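Local structure of beta-lactamase (Chitinophaga pinensis, 6N36) at residues D13-A18 and G33-G38. The protein probably hydrolyses the amide bond of beta-lactam rings, using two zinc ions bound in its active site. Numbering follows the deposited sequence. Where two conformers were deposited one is given.
Sequences DKEWSA and GTYDLG
Leu37 lays CD2 on one face of the Trp16 indole, a CH-pi contact 3.9 Å from the centroid of the five-membered ring and 17° off its normal. Asp13 CB rests against the opposite face, out toward the rim. At the edge, near the ring plane, stands the carboxylate of Asp36, turned just 11° from the indole; its OD2 is 3.3 Å from Trp16 NE1, and a water in the ring plane accepts from NE1 while donating to OD2. A broad ring with one N-H suits this place, greasy toward leucine and polar toward aspartate. Asp36 runs alongside the indole because its chi1 (-170°) turns CG away from the backbone N, and OD2 takes its main bond from ND1 of the zinc ligand His226. The aspartate is thus a second-shell residue that orients this histidine and, by its charge, may make it more electron-rich. A second water donates to Glu15 OE1 and Asp36 OD1, 4.3 Å apart, and probably softens the repulsion of the like charges. Glu15 CD meets CD2 and CE2 of Tyr35, its carboxylate steeply turned to the ring; Tyr35 also stacks on His233, which suits a broad aromatic here.

Carbonyls of the short helix and of the residue after it accept from the loop. Thr34 OG1 donates to Trp16 O (2.7 Å) from above the carbonyl plane, not along a lone pair, and accepts from Leu37 N in an ST motif; a hydroxyl can serve both roles at once. Asp36 N donates to Glu15 O and Tyr35 N to Ala18 O. Small Ala18 lets its CB meet Tyr35 CB.

Helix 14-17 is thereby fastened to the loop joining strands 29-31 and 40-42, while Trp16 and Leu37 both touch helix 86-89, which carries zinc ligands Asp87 and His88.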
ATOM      1  N   ASP A  13     -10.705  -8.472  -9.599  1.00 27.69           N
ATOM      2  CA  ASP A  13      -9.876  -8.789 -10.792  1.00 30.36           C
ATOM      3  C   ASP A  13      -9.276 -10.186 -10.577  1.00 31.36           C
ATOM      4  O   ASP A  13      -8.724 -10.410  -9.498  1.00 28.99           O
ATOM      5  CB  ASP A  13      -8.823  -7.707 -10.982  1.00 30.20           C
ATOM      6  CG  ASP A  13      -7.887  -7.798 -12.190  1.00 33.75           C
ATOM      7  OD1 ASP A  13      -7.453  -8.868 -12.519  1.00 31.81           O
ATOM      8  OD2 ASP A  13      -7.524  -6.735 -12.757  1.00 38.45           O
ATOM      9  N   LYS A  14      -9.270 -11.052 -11.570  1.00 31.67           N
ATOM     10  CA  LYS A  14      -8.696 -12.407 -11.351  1.00 33.32           C
ATOM     11  C   LYS A  14      -7.247 -12.285 -10.846  1.00 32.38           C
ATOM     12  O   LYS A  14      -6.809 -13.140 -10.004  1.00 31.72           O
ATOM     13  CB  LYS A  14      -8.807 -13.224 -12.638  1.00 36.36           C
ATOM     14  CG  LYS A  14      -7.811 -12.819 -13.719  1.00 38.13           C
ATOM     15  CD  LYS A  14      -7.893 -13.690 -15.004  1.00 40.15           C
ATOM     16  CE  LYS A  14      -8.425 -12.882 -16.166  1.00 43.99           C
ATOM     17  NZ  LYS A  14      -7.627 -11.656 -16.432  1.00 42.56           N
ATOM     18  N   GLU A  15      -6.493 -11.260 -11.281  1.00 29.65           N
ATOM     19  CA  GLU A  15      -5.070 -11.131 -10.863  1.00 29.62           C
ATOM     20  C   GLU A  15      -4.974 -10.687  -9.390  1.00 28.11           C
ATOM     21  O   GLU A  15      -3.895 -10.880  -8.737  1.00 26.39           O
ATOM     22  CB  GLU A  15      -4.355 -10.147 -11.783  1.00 31.84           C
ATOM     23  CG  GLU A  15      -4.246 -10.663 -13.209  1.00 35.30           C
ATOM     24  CD  GLU A  15      -3.333  -9.847 -14.114  1.00 38.59           C
ATOM     25  OE1 GLU A  15      -2.914  -8.740 -13.694  1.00 38.36           O
ATOM     26  OE2 GLU A  15      -3.020 -10.330 -15.236  1.00 44.10           O
ATOM     27  N   TRP A  16      -6.054 -10.142  -8.832  1.00 25.57           N
ATOM     28  CA  TRP A  16      -6.034  -9.709  -7.401  1.00 25.14           C
ATOM     29  C   TRP A  16      -5.956 -10.927  -6.483  1.00 25.21           C
ATOM     30  O   TRP A  16      -5.403 -10.827  -5.379  1.00 23.57           O
ATOM     31  CB  TRP A  16      -7.276  -8.883  -7.059  1.00 23.88           C
ATOM     32  CG  TRP A  16      -7.272  -7.512  -7.638  1.00 23.64           C
ATOM     33  CD1 TRP A  16      -6.345  -6.957  -8.467  1.00 23.86           C
ATOM     34  CD2 TRP A  16      -8.317  -6.548  -7.473  1.00 22.49           C
ATOM     35  NE1 TRP A  16      -6.752  -5.699  -8.836  1.00 23.52           N
ATOM     36  CE2 TRP A  16      -7.927  -5.404  -8.198  1.00 24.03           C
ATOM     37  CE3 TRP A  16      -9.541  -6.553  -6.794  1.00 23.60           C
ATOM     38  CZ2 TRP A  16      -8.761  -4.282  -8.272  1.00 24.32           C
ATOM     39  CZ3 TRP A  16     -10.338  -5.435  -6.839  1.00 24.19           C
ATOM     40  CH2 TRP A  16      -9.954  -4.328  -7.596  1.00 24.77           C
ATOM     41  N   SER A  17      -6.584 -12.013  -6.887  1.00 26.48           N
ATOM     42  CA  SER A  17      -6.762 -13.224  -6.048  0.60 29.25           C
ATOM     43  C   SER A  17      -5.775 -14.319  -6.478  1.00 27.58           C
ATOM     44  O   SER A  17      -5.674 -15.323  -5.756  1.00 29.52           O
ATOM     45  CB  SER A  17      -8.208 -13.679  -6.115  0.60 33.01           C
ATOM     46  OG  SER A  17      -9.014 -12.807  -5.327  0.60 36.86           O
ATOM     47  N   ALA A  18      -5.106 -14.150  -7.623  1.00 27.88           N
ATOM     48  CA  ALA A  18      -4.200 -15.173  -8.215  1.00 28.37           C
ATOM     49  C   ALA A  18      -2.991 -15.366  -7.290  1.00 27.98           C
ATOM     50  O   ALA A  18      -2.364 -14.387  -6.880  1.00 26.85           O
ATOM     51  CB  ALA A  18      -3.741 -14.793  -9.597  1.00 28.18           C
ATOM     52  N   GLY A  33       2.268 -10.918  -1.376  1.00 18.47           N
ATOM     53  CA  GLY A  33       1.006 -10.556  -2.013  1.00 18.56           C
ATOM     54  C   GLY A  33       0.569 -11.549  -3.060  1.00 19.35           C
ATOM     55  O   GLY A  33       1.063 -12.661  -3.123  1.00 20.89           O
ATOM     56  N   THR A  34      -0.349 -11.096  -3.895  1.00 18.77           N
ATOM     57  CA  THR A  34      -0.880 -11.916  -5.000  1.00 20.16           C
ATOM     58  C   THR A  34      -0.203 -11.511  -6.310  1.00 21.36           C
ATOM     59  O   THR A  34       0.760 -10.726  -6.330  1.00 21.69           O
ATOM     60  CB  THR A  34      -2.399 -11.782  -5.035  1.00 21.30           C
ATOM     61  OG1 THR A  34      -2.718 -10.412  -5.279  1.00 20.20           O
ATOM     62  CG2 THR A  34      -3.053 -12.288  -3.778  1.00 21.78           C
ATOM     63  N   TYR A  35      -0.664 -12.091  -7.421  1.00 22.10           N
ATOM     64  CA  TYR A  35      -0.074 -11.712  -8.728  1.00 23.61           C
ATOM     65  C   TYR A  35      -0.115 -10.186  -8.878  1.00 24.10           C
ATOM     66  O   TYR A  35       0.847  -9.646  -9.392  1.00 24.58           O
ATOM     67  CB  TYR A  35      -0.768 -12.456  -9.873  1.00 25.31           C
ATOM     68  CG  TYR A  35      -0.085 -12.288 -11.209  1.00 27.75           C
ATOM     69  CD1 TYR A  35       0.955 -13.125 -11.578  1.00 28.78           C
ATOM     70  CD2 TYR A  35      -0.491 -11.320 -12.100  1.00 30.31           C
ATOM     71  CE1 TYR A  35       1.612 -12.967 -12.796  1.00 31.45           C
ATOM     72  CE2 TYR A  35       0.167 -11.126 -13.303  1.00 31.93           C
ATOM     73  CZ  TYR A  35       1.217 -11.959 -13.645  1.00 33.56           C
ATOM     74  OH  TYR A  35       1.881 -11.787 -14.830  1.00 39.61           O
ATOM     75  N   ASP A  36      -1.227  -9.524  -8.542  1.00 22.89           N
ATOM     76  CA  ASP A  36      -1.379  -8.079  -8.773  1.00 22.86           C
ATOM     77  C   ASP A  36      -1.226  -7.304  -7.470  1.00 21.68           C
ATOM     78  O   ASP A  36      -0.756  -6.127  -7.525  1.00 22.28           O
ATOM     79  CB  ASP A  36      -2.686  -7.717  -9.469  1.00 23.73           C
ATOM     80  CG  ASP A  36      -2.670  -6.267  -9.890  1.00 25.49           C
ATOM     81  OD1 ASP A  36      -1.731  -5.896 -10.652  1.00 26.39           O
ATOM     82  OD2 ASP A  36      -3.553  -5.517  -9.440  1.00 24.62           O
ATOM     83  N   LEU A  37      -1.742  -7.802  -6.359  1.00 20.80           N
ATOM     84  CA  LEU A  37      -1.850  -6.926  -5.145  1.00 20.29           C
ATOM     85  C   LEU A  37      -0.631  -7.087  -4.252  1.00 20.43           C
ATOM     86  O   LEU A  37      -0.350  -8.172  -3.700  1.00 20.36           O
ATOM     87  CB  LEU A  37      -3.124  -7.256  -4.369  1.00 20.55           C
ATOM     88  CG  LEU A  37      -4.428  -6.980  -5.074  1.00 21.39           C
ATOM     89  CD1 LEU A  37      -5.584  -7.320  -4.173  1.00 21.96           C
ATOM     90  CD2 LEU A  37      -4.503  -5.531  -5.541  1.00 21.38           C
ATOM     91  N   GLY A  38       0.027  -5.957  -4.033  1.00 19.56           N
ATOM     92  CA  GLY A  38       1.262  -5.869  -3.265  1.00 19.29           C
ATOM     93  C   GLY A  38       0.941  -5.875  -1.772  1.00 19.11           C
ATOM     94  O   GLY A  38       0.168  -5.048  -1.299  1.00 19.11           O
TER
HETATM   95  O   HOH W   1      -0.720  -7.683 -12.577  1.00 33.64           O
HETATM   96  O   HOH W   2      -5.675  -3.832 -10.842  1.00 38.88           O